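Local coordinates for beta-lactamase-like protein (Novosphingobium pentaromativorans US6-1, PDB 6AUF) that probably hydrolyses beta-lactam antibiotics with a pair of bound zinc ions, as a metallo-beta-lactamase of the B3 type, at residues P43-A47 against N89-L93; G60-I64 against I75-P79; T182-S186 against S211-I215; I229-R233 against F284-L288. All blocks are in the same frame, centred on the assembly; numbering follows the deposited sequence.

Interaction 1: residues P43-A47 against N89-L93; sequences PAPPA and NIRKL
Pro46 sets CB, CG and CD of its ring against Asn89, its main partner by number of atom contacts. CG of the proline meets CB of Asn89 at 3.6 Å, while the same carbon sits 3.5 Å from Asn89 OD1. The backbone carbonyl of Asn89 is equally near that carbon, which therefore has two oxygens of one residue close by. From the other end of 89-93, Lys92 brings only CB close, 4.1 Å from Pro46 CG, its longer chain bending off beyond. Leu93 reaches the proline through its CD1 branch, although the model is too cramped there for the spacing to be trusted.

The polar part is slight. Asn89 ND2 lies 3.3 Å from Ala44 O in a weak hydrogen bond, bent to 129° at the hydrogen. With chi1 at -73° CG stands beside the backbone N, and the amide is sent out past the proline ring; its stronger partner is Val56 O, so one NH2 group ties together two parts of the chain.

Further out, Ala44 packs on Leu27 and on Cys31 and Cys59, which form a disulfide, and Ala47 pairs through its backbone with Tyr55. The contact thus packs a proline-rich run against the end of helix 83-91, joining the lead-in to edge strand 47-50 with that helix in the alpha-beta-beta-alpha sandwich of the metallo-beta-lactamase fold.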
loop_
_atom_site.group_PDB
_atom_site.type_symbol
_atom_site.label_atom_id
_atom_site.label_comp_id
_atom_site.label_asym_id
_atom_site.label_seq_id
_atom_site.Cartn_x
_atom_site.Cartn_y
_atom_site.Cartn_z
ATOM N N PRO A 43 -4.693 -16.860 4.118
ATOM C CA PRO A 43 -5.463 -16.084 5.096
ATOM C C PRO A 43 -4.688 -15.868 6.384
ATOM O O PRO A 43 -3.999 -16.757 6.878
ATOM C CB PRO A 43 -6.708 -16.944 5.330
ATOM C CG PRO A 43 -6.693 -17.969 4.218
ATOM C CD PRO A 43 -5.257 -18.203 3.928
ATOM N N ALA A 44 -4.806 -14.664 6.917
ATOM C CA ALA A 44 -4.221 -14.220 8.164
ATOM C C ALA A 44 -5.325 -13.711 9.079
ATOM O O ALA A 44 -6.335 -13.182 8.606
ATOM C CB ALA A 44 -3.191 -13.102 7.935
ATOM N N PRO A 45 -5.176 -13.860 10.387
ATOM C CA PRO A 45 -6.176 -13.322 11.290
ATOM C C PRO A 45 -6.127 -11.810 11.242
ATOM O O PRO A 45 -5.033 -11.233 11.152
ATOM C CB PRO A 45 -5.733 -13.851 12.658
ATOM C CG PRO A 45 -4.245 -13.893 12.543
ATOM C CD PRO A 45 -3.953 -14.270 11.102
ATOM N N PRO A 46 -7.273 -11.134 11.280
ATOM C CA PRO A 46 -7.247 -9.670 11.334
ATOM C C PRO A 46 -6.519 -9.220 12.591
ATOM O O PRO A 46 -6.351 -9.976 13.549
ATOM C CB PRO A 46 -8.731 -9.275 11.372
ATOM C CG PRO A 46 -9.507 -10.534 11.055
ATOM C CD PRO A 46 -8.629 -11.680 11.461
ATOM N N ALA A 47 -6.060 -7.977 12.578
ATOM C CA ALA A 47 -5.394 -7.457 13.758
ATOM C C ALA A 47 -5.674 -5.971 13.889
ATOM O O ALA A 47 -6.141 -5.313 12.960
ATOM C CB ALA A 47 -3.886 -7.718 13.729
ATOM N N ASN A 89 -12.203 -10.776 7.029
ATOM C CA ASN A 89 -11.446 -10.132 8.095
ATOM C C ASN A 89 -12.169 -8.897 8.608
ATOM O O ASN A 89 -12.051 -8.552 9.789
ATOM C CB ASN A 89 -10.040 -9.780 7.614
ATOM C CG ASN A 89 -9.153 -11.002 7.465
ATOM O OD1 ASN A 89 -9.522 -12.099 7.877
ATOM N ND2 ASN A 89 -7.969 -10.815 6.890
ATOM N N ILE A 90 -12.932 -8.233 7.742
ATOM C CA ILE A 90 -13.759 -7.113 8.177
ATOM C C ILE A 90 -14.808 -7.588 9.179
ATOM O O ILE A 90 -14.861 -7.124 10.325
ATOM C CB ILE A 90 -14.413 -6.436 6.962
ATOM C CG1 ILE A 90 -13.345 -5.971 5.972
ATOM C CG2 ILE A 90 -15.288 -5.279 7.402
ATOM C CD1 ILE A 90 -12.237 -5.179 6.613
ATOM N N ARG A 91 -15.658 -8.523 8.756
ATOM C CA ARG A 91 -16.726 -8.996 9.622
ATOM C C ARG A 91 -16.156 -9.580 10.905
ATOM O O ARG A 91 -16.591 -9.232 12.009
ATOM C CB ARG A 91 -17.564 -10.027 8.870
ATOM C CG ARG A 91 -17.814 -9.642 7.426
ATOM C CD ARG A 91 -18.444 -10.769 6.640
ATOM N NE ARG A 91 -18.925 -10.312 5.341
ATOM C CZ ARG A 91 -20.063 -9.649 5.159
ATOM N NH1 ARG A 91 -20.848 -9.361 6.193
ATOM N NH2 ARG A 91 -20.419 -9.271 3.938
ATOM N N LYS A 92 -15.156 -10.454 10.778
ATOM C CA LYS A 92 -14.530 -11.047 11.950
ATOM C C LYS A 92 -14.077 -9.999 12.956
ATOM O O LYS A 92 -13.801 -10.354 14.104
ATOM C CB LYS A 92 -13.354 -11.926 11.513
ATOM C CG LYS A 92 -13.771 -13.180 10.747
ATOM C CD LYS A 92 -12.767 -13.508 9.643
ATOM C CE LYS A 92 -12.202 -14.909 9.795
ATOM N NZ LYS A 92 -11.192 -14.987 10.890
ATOM N N LEU A 93 -13.999 -8.727 12.564
ATOM C CA LEU A 93 -13.693 -7.636 13.478
ATOM C C LEU A 93 -14.939 -6.925 13.984
ATOM O O LEU A 93 -14.824 -5.997 14.795
ATOM C CB LEU A 93 -12.772 -6.628 12.792
ATOM C CG LEU A 93 -11.336 -6.537 13.302
ATOM C CD1 LEU A 93 -10.705 -7.895 13.275
ATOM C CD2 LEU A 93 -10.521 -5.552 12.455
#

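Interaction 2: residues G60-I64 against I75-P79; sequences GIASI and IDSGP
Ile64 and Ile75 face each other as an antiparallel hydrogen-bonded pair, the firmly knit end of this contact. Ile64 N gives to Ile75 O at 3.0 Å and Ile75 N returns the bond to Ile64 O at 2.8 Å, both lying in the plane of the accepting carbonyl. Their side chains leave on the same side, CB to CB 4.2 Å. One residue before Ile64, Ser63 adds a third link: with OG anti to N (chi1 -170°) the hydroxyl swings over to donate to Asp76 O, from 37° out of that carbonyl's plane.

Beyond the isoleucine pair and the serine bond the ladder stops, and the joint becomes looser and partly wet, though still buried. A water sits between Ala62 O and Asp76 OD2, 2.8 Å from the latter, which also bonds Tyr208 OH. Farther along there is only apolar touching: Ile61 CG2 lies 3.7 Å from Gly78 CA, and its other branch, CG1, crosses to Pro79 CD at 3.9 Å. The backbone angles of Gly78 are of a kind that calls for glycine.

Outside the pair, Tyr208 of strand 203-208 packs on Ala62, Ile64 and Ile75, Asp76 pairs by backbone with Leu104 of strand 100-104, Ile61 rests on zinc ligand His251, and helix 116-121 touches Ser77.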
loop_
_atom_site.group_PDB
_atom_site.type_symbol
_atom_site.label_atom_id
_atom_site.label_comp_id
_atom_site.label_asym_id
_atom_site.label_seq_id
_atom_site.Cartn_x
_atom_site.Cartn_y
_atom_site.Cartn_z
ATOM N N GLY A 60 0.657 -12.241 3.287
ATOM C CA GLY A 60 1.664 -11.704 2.399
ATOM C C GLY A 60 1.399 -10.285 1.923
ATOM O O GLY A 60 2.342 -9.526 1.677
ATOM N N ILE A 61 0.129 -9.908 1.788
ATOM C CA ILE A 61 -0.253 -8.611 1.246
ATOM C C ILE A 61 -1.129 -7.893 2.261
ATOM O O ILE A 61 -2.086 -8.475 2.782
ATOM C CB ILE A 61 -0.991 -8.748 -0.098
ATOM C CG1 ILE A 61 -0.122 -9.485 -1.123
ATOM C CG2 ILE A 61 -1.392 -7.372 -0.602
ATOM C CD1 ILE A 61 1.152 -8.724 -1.540
ATOM N N ALA A 62 -0.819 -6.629 2.522
ATOM C CA ALA A 62 -1.606 -5.863 3.473
ATOM C C ALA A 62 -2.915 -5.396 2.852
ATOM O O ALA A 62 -3.076 -5.317 1.633
ATOM C CB ALA A 62 -0.829 -4.648 3.991
ATOM N N SER A 63 -3.862 -5.099 3.732
ATOM C CA SER A 63 -5.114 -4.443 3.381
ATOM C C SER A 63 -5.540 -3.703 4.636
ATOM O O SER A 63 -5.644 -4.326 5.699
ATOM C CB SER A 63 -6.174 -5.451 2.936
ATOM O OG SER A 63 -7.293 -4.783 2.377
ATOM N N ILE A 64 -5.739 -2.386 4.533
ATOM C CA ILE A 64 -5.901 -1.522 5.699
ATOM C C ILE A 64 -7.337 -1.031 5.786
ATOM O O ILE A 64 -7.886 -0.516 4.807
ATOM C CB ILE A 64 -4.934 -0.336 5.653
ATOM C CG1 ILE A 64 -3.502 -0.842 5.415
ATOM C CG2 ILE A 64 -5.074 0.486 6.924
ATOM C CD1 ILE A 64 -3.019 -1.853 6.436
ATOM N N ILE A 75 -7.910 0.346 2.155
ATOM C CA ILE A 75 -6.800 0.536 1.227
ATOM C C ILE A 75 -6.285 -0.833 0.797
ATOM O O ILE A 75 -5.834 -1.628 1.631
ATOM C CB ILE A 75 -5.666 1.369 1.844
ATOM C CG1 ILE A 75 -6.215 2.638 2.484
ATOM C CG2 ILE A 75 -4.600 1.711 0.782
ATOM C CD1 ILE A 75 -5.157 3.419 3.239
ATOM N N ASP A 76 -6.347 -1.097 -0.509
ATOM C CA ASP A 76 -5.809 -2.305 -1.122
ATOM C C ASP A 76 -6.718 -3.507 -0.927
ATOM O O ASP A 76 -7.368 -3.664 0.112
ATOM C CB ASP A 76 -4.412 -2.612 -0.591
ATOM C CG ASP A 76 -3.364 -1.686 -1.165
ATOM O OD1 ASP A 76 -3.662 -1.028 -2.181
ATOM O OD2 ASP A 76 -2.249 -1.620 -0.612
ATOM N N SER A 77 -6.759 -4.357 -1.947
ATOM C CA SER A 77 -7.582 -5.546 -1.947
ATOM C C SER A 77 -6.792 -6.825 -1.735
ATOM O O SER A 77 -7.388 -7.852 -1.394
ATOM C CB SER A 77 -8.335 -5.651 -3.279
ATOM O OG SER A 77 -7.415 -5.878 -4.337
ATOM N N GLY A 78 -5.480 -6.795 -1.926
ATOM C CA GLY A 78 -4.717 -8.011 -2.051
ATOM C C GLY A 78 -4.881 -8.574 -3.449
ATOM O O GLY A 78 -5.521 -7.967 -4.315
ATOM N N PRO A 79 -4.313 -9.754 -3.691
ATOM C CA PRO A 79 -4.335 -10.332 -5.044
ATOM C C PRO A 79 -5.746 -10.506 -5.590
ATOM O O PRO A 79 -6.757 -10.297 -4.912
ATOM C CB PRO A 79 -3.631 -11.678 -4.857
ATOM C CG PRO A 79 -2.721 -11.457 -3.673
ATOM C CD PRO A 79 -3.469 -10.526 -2.761
HETATM O O HOH W 1 -1.210 -4.239 -0.467
#

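Interaction 3: residues T182-S186 against S211-I215; sequences TPAHS and SATTI. With ZN (zinc ion), chain C.
His185 and Thr213 run alongside each other, their side chains heading in a common direction, where two loops of the metallo-beta-lactamase fold meet at the three-histidine zinc site. NE2 of His185 binds the zinc ion at 2.1 Å, with His107 and His109 as its partner histidines. The other ring nitrogen is held from the second shell: ND1 donates to Thr213 O at 2.9 Å, on a lone pair of that carbonyl, though the oxygen stands 18° out of the ring plane. A weak second acceptor, Thr213 OG1 at 3.1 Å, shares the same N-H; a chi1 of 54° sets this hydroxyl between the backbone N and carbonyl carbon, on the side of the imidazole.

Ser211 comes over the ring instead. Its CB makes a CH-pi contact, 4.2 Å from the centroid and 14° off the normal, while Ile215 CD1 approaches near the ring plane beside CE1. Face, edge and nitrogen are thus gripped by one loop, which probably limits rotation of the imidazole. The hydroxyls of Ser211 and Thr213 turn to a bound citrate, probably from the crystallisation liquor.

Behind the histidine a bridging water joins the loops: it accepts from His185 N at 2.7 Å and donates to both Thr182 O and Ser211 O.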
loop_
_atom_site.group_PDB
_atom_site.type_symbol
_atom_site.label_atom_id
_atom_site.label_comp_id
_atom_site.label_asym_id
_atom_site.label_seq_id
_atom_site.Cartn_x
_atom_site.Cartn_y
_atom_site.Cartn_z
ATOM N N THR A 182 3.994 9.171 -4.815
ATOM C CA THR A 182 5.304 8.681 -4.366
ATOM C C THR A 182 5.841 7.675 -5.383
ATOM O O THR A 182 5.952 6.481 -5.091
ATOM C CB THR A 182 5.201 8.053 -2.965
ATOM O OG1 THR A 182 4.242 6.978 -2.973
ATOM C CG2 THR A 182 4.729 9.071 -1.960
ATOM N N PRO A 183 6.210 8.128 -6.584
ATOM C CA PRO A 183 6.345 7.193 -7.714
ATOM C C PRO A 183 7.675 6.457 -7.789
ATOM O O PRO A 183 8.251 6.349 -8.879
ATOM C CB PRO A 183 6.155 8.106 -8.938
ATOM C CG PRO A 183 5.630 9.416 -8.373
ATOM C CD PRO A 183 6.275 9.522 -7.045
ATOM N N ALA A 184 8.156 5.926 -6.654
ATOM C CA ALA A 184 9.429 5.219 -6.646
ATOM C C ALA A 184 9.309 3.833 -7.265
ATOM O O ALA A 184 10.181 3.419 -8.034
ATOM C CB ALA A 184 9.973 5.135 -5.227
ATOM N N HIS A 185 8.237 3.107 -6.959
ATOM C CA HIS A 185 8.150 1.702 -7.330
ATOM C C HIS A 185 7.419 1.509 -8.647
ATOM O O HIS A 185 7.740 0.582 -9.401
ATOM C CB HIS A 185 7.470 0.903 -6.199
ATOM C CG HIS A 185 6.962 -0.448 -6.620
ATOM N ND1 HIS A 185 7.772 -1.562 -6.711
ATOM C CD2 HIS A 185 5.729 -0.854 -7.001
ATOM C CE1 HIS A 185 7.059 -2.597 -7.121
ATOM N NE2 HIS A 185 5.817 -2.194 -7.303
ATOM N N SER A 186 6.452 2.371 -8.928
ATOM C CA SER A 186 5.677 2.343 -10.157
ATOM C C SER A 186 5.240 3.763 -10.466
ATOM O O SER A 186 5.324 4.650 -9.607
ATOM C CB SER A 186 4.454 1.439 -10.013
ATOM O OG SER A 186 3.514 2.076 -9.167
ATOM N N SER A 211 5.195 0.236 -1.369
ATOM C CA SER A 211 6.429 -0.417 -1.798
ATOM C C SER A 211 7.337 0.606 -2.470
ATOM O O SER A 211 6.867 1.481 -3.202
ATOM C CB SER A 211 6.129 -1.552 -2.778
ATOM O OG SER A 211 4.977 -2.265 -2.382
ATOM N N ALA A 212 8.644 0.496 -2.230
ATOM C CA ALA A 212 9.577 1.490 -2.753
ATOM C C ALA A 212 10.698 0.849 -3.563
ATOM O O ALA A 212 11.740 1.482 -3.789
ATOM C CB ALA A 212 10.153 2.346 -1.624
ATOM N N THR A 213 10.494 -0.383 -4.014
ATOM C CA THR A 213 11.533 -1.143 -4.690
ATOM C C THR A 213 11.585 -0.752 -6.158
ATOM O O THR A 213 10.551 -0.722 -6.832
ATOM C CB THR A 213 11.254 -2.642 -4.542
ATOM O OG1 THR A 213 9.920 -2.922 -4.991
ATOM C CG2 THR A 213 11.366 -3.064 -3.075
ATOM N N THR A 214 12.784 -0.437 -6.651
ATOM C CA THR A 214 12.992 -0.104 -8.064
ATOM C C THR A 214 13.403 -1.369 -8.801
ATOM O O THR A 214 14.584 -1.734 -8.823
ATOM C CB THR A 214 14.060 0.970 -8.225
ATOM O OG1 THR A 214 15.247 0.551 -7.540
ATOM C CG2 THR A 214 13.577 2.327 -7.688
ATOM N N ILE A 215 12.430 -2.034 -9.418
ATOM C CA ILE A 215 12.658 -3.322 -10.059
ATOM C C ILE A 215 11.974 -3.305 -11.413
ATOM O O ILE A 215 10.999 -2.581 -11.622
ATOM C CB ILE A 215 12.146 -4.507 -9.197
ATOM C CG1 ILE A 215 10.671 -4.323 -8.829
ATOM C CG2 ILE A 215 13.023 -4.684 -7.944
ATOM C CD1 ILE A 215 10.134 -5.377 -7.837
HETATM ZN ZN ZN C . 4.278 -3.592 -7.323
HETATM O O HOH W 2 6.750 3.807 -4.792
HETATM O O HOH W 3 10.314 -0.517 -10.214
#

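Interaction 4: residues I229-R233 against F284-L288; sequences IARIR and FAKRL
Phe284 reaches across from one helix to Ile229, Ile232 and Arg233 of another. Its CB already starts toward the partner helix, and chi1 of -178°, with CG anti to the backbone N, carries the ring on in that direction. Of the ring carbons, CD1 faces Thr214 of the nearby loop, whereas CD2 has Ile232 CG2 at 3.8 Å. CE2 lies against that methyl too and also over a face of the Arg233 guanidinium, whose plane is turned 53° from that of the ring. CE1 meets Ile232 CD1, and CZ, at the tip, touches the same methyl at 3.7 Å and then Ile229 CG2, which arrives at the ring edge, at 4.1 Å.

Ile232 CG2 lies over one face, toward its rim, 4.0 Å from the centroid in a CH-pi contact, and Leu288, one turn on in the ring's own helix, puts CD1 over the rim of the opposite face. Leu288 also touches the partner helix: CD2 meets Ile229 CD1 at 3.9 Å, and CD1 lies 3.5 Å from Arg233 NH2.

The two segments run nearly antiparallel, 159° between directions, with axes 12.9 Å apart. Helix 226-241 packs on long helix 272-292 and also touches the loop of Pro183, where Arg231 meets the proline, and Phe222 touches both Ile232 and Arg287.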
loop_
_atom_site.group_PDB
_atom_site.type_symbol
_atom_site.label_atom_id
_atom_site.label_comp_id
_atom_site.label_asym_id
_atom_site.label_seq_id
_atom_site.Cartn_x
_atom_site.Cartn_y
_atom_site.Cartn_z
ATOM N N ILE A 229 13.353 8.084 -13.717
ATOM C CA ILE A 229 14.351 8.344 -12.681
ATOM C C ILE A 229 13.971 9.578 -11.877
ATOM O O ILE A 229 14.162 9.625 -10.656
ATOM C CB ILE A 229 15.759 8.490 -13.294
ATOM C CG1 ILE A 229 16.210 7.184 -13.952
ATOM C CG2 ILE A 229 16.765 8.960 -12.235
ATOM C CD1 ILE A 229 17.661 7.184 -14.360
ATOM N N ALA A 230 13.456 10.608 -12.548
ATOM C CA ALA A 230 13.118 11.831 -11.825
ATOM C C ALA A 230 11.912 11.601 -10.926
ATOM O O ALA A 230 11.869 12.093 -9.795
ATOM C CB ALA A 230 12.858 12.981 -12.806
ATOM N N ARG A 231 10.922 10.862 -11.426
ATOM C CA ARG A 231 9.786 10.475 -10.598
ATOM C C ARG A 231 10.219 9.626 -9.400
ATOM O O ARG A 231 9.690 9.793 -8.297
ATOM C CB ARG A 231 8.759 9.744 -11.460
ATOM C CG ARG A 231 8.077 10.669 -12.456
ATOM C CD ARG A 231 7.321 11.733 -11.694
ATOM N NE ARG A 231 5.977 11.287 -11.354
ATOM C CZ ARG A 231 5.141 11.961 -10.566
ATOM N NH1 ARG A 231 5.518 13.111 -10.001
ATOM N NH2 ARG A 231 3.924 11.481 -10.345
ATOM N N ILE A 232 11.200 8.733 -9.580
ATOM C CA ILE A 232 11.688 7.958 -8.440
ATOM C C ILE A 232 12.250 8.883 -7.366
ATOM O O ILE A 232 11.895 8.786 -6.184
ATOM C CB ILE A 232 12.724 6.911 -8.888
ATOM C CG1 ILE A 232 12.049 5.831 -9.741
ATOM C CG2 ILE A 232 13.406 6.294 -7.666
ATOM C CD1 ILE A 232 13.011 5.007 -10.594
ATOM N N ARG A 233 13.132 9.796 -7.757
ATOM C CA ARG A 233 13.707 10.718 -6.786
ATOM C C ARG A 233 12.624 11.488 -6.038
ATOM O O ARG A 233 12.717 11.686 -4.818
ATOM C CB ARG A 233 14.665 11.663 -7.506
ATOM C CG ARG A 233 15.678 10.902 -8.313
ATOM C CD ARG A 233 17.073 11.336 -7.975
ATOM N NE ARG A 233 18.035 10.795 -8.925
ATOM C CZ ARG A 233 18.880 9.809 -8.650
ATOM N NH1 ARG A 233 18.888 9.263 -7.438
ATOM N NH2 ARG A 233 19.721 9.379 -9.584
ATOM N N PHE A 284 18.258 1.650 -5.072
ATOM C CA PHE A 284 18.181 2.255 -6.396
ATOM C C PHE A 284 19.559 2.648 -6.910
ATOM O O PHE A 284 19.871 2.435 -8.087
ATOM C CB PHE A 284 17.253 3.472 -6.354
ATOM C CG PHE A 284 17.067 4.138 -7.675
ATOM C CD1 PHE A 284 16.842 3.386 -8.822
ATOM C CD2 PHE A 284 17.080 5.529 -7.774
ATOM C CE1 PHE A 284 16.653 4.010 -10.058
ATOM C CE2 PHE A 284 16.894 6.165 -8.998
ATOM C CZ PHE A 284 16.683 5.409 -10.145
ATOM N N ALA A 285 20.401 3.223 -6.049
ATOM C CA ALA A 285 21.707 3.663 -6.529
ATOM C C ALA A 285 22.552 2.477 -6.959
ATOM O O ALA A 285 23.251 2.538 -7.979
ATOM C CB ALA A 285 22.429 4.480 -5.463
ATOM N N LYS A 286 22.504 1.388 -6.190
ATOM C CA LYS A 286 23.195 0.178 -6.610
ATOM C C LYS A 286 22.725 -0.252 -7.993
ATOM O O LYS A 286 23.521 -0.732 -8.809
ATOM C CB LYS A 286 22.973 -0.936 -5.587
ATOM C CG LYS A 286 23.540 -0.630 -4.210
ATOM C CD LYS A 286 23.452 -1.860 -3.305
ATOM C CE LYS A 286 24.278 -1.707 -2.022
ATOM N NZ LYS A 286 23.861 -0.542 -1.182
ATOM N N ARG A 287 21.435 -0.067 -8.282
ATOM C CA ARG A 287 20.907 -0.501 -9.569
ATOM C C ARG A 287 21.412 0.395 -10.697
ATOM O O ARG A 287 21.776 -0.099 -11.769
ATOM C CB ARG A 287 19.381 -0.529 -9.524
ATOM C CG ARG A 287 18.706 -0.590 -10.902
ATOM C CD ARG A 287 18.830 -1.956 -11.548
ATOM N NE ARG A 287 18.435 -1.923 -12.951
ATOM C CZ ARG A 287 17.313 -2.441 -13.438
ATOM N NH1 ARG A 287 17.049 -2.343 -14.737
ATOM N NH2 ARG A 287 16.457 -3.052 -12.638
ATOM N N LEU A 288 21.453 1.711 -10.471
ATOM C CA LEU A 288 22.031 2.613 -11.466
ATOM C C LEU A 288 23.512 2.309 -11.686
ATOM O O LEU A 288 23.991 2.308 -12.829
ATOM C CB LEU A 288 21.818 4.075 -11.043
ATOM C CG LEU A 288 20.360 4.580 -11.066
ATOM C CD1 LEU A 288 20.188 5.989 -10.496
ATOM C CD2 LEU A 288 19.777 4.508 -12.468
#

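The four contacts run from the far edge of the first sheet, past the zinc centre, to the C-terminal helix. Interactions 1 and 2 are neighbours without touching, their nearest atoms about 6 Å apart. Interactions 2 and 3 lie about 17 Å apart, centre to centre, and border the metal site: the side chain of Ile61 lies about 5 Å from a zinc ion, whereas His185 is itself a ligand. Interaction 4 abuts interaction 3 directly, Thr214 OG1 lying 3.5 Å from Phe284 CD1 and Ala184 O 3.5 Å from Ile232 CG1, so the helix pair backs the histidine's loops. Interactions 1 and 4 are the farthest apart, about 37 Å between centres.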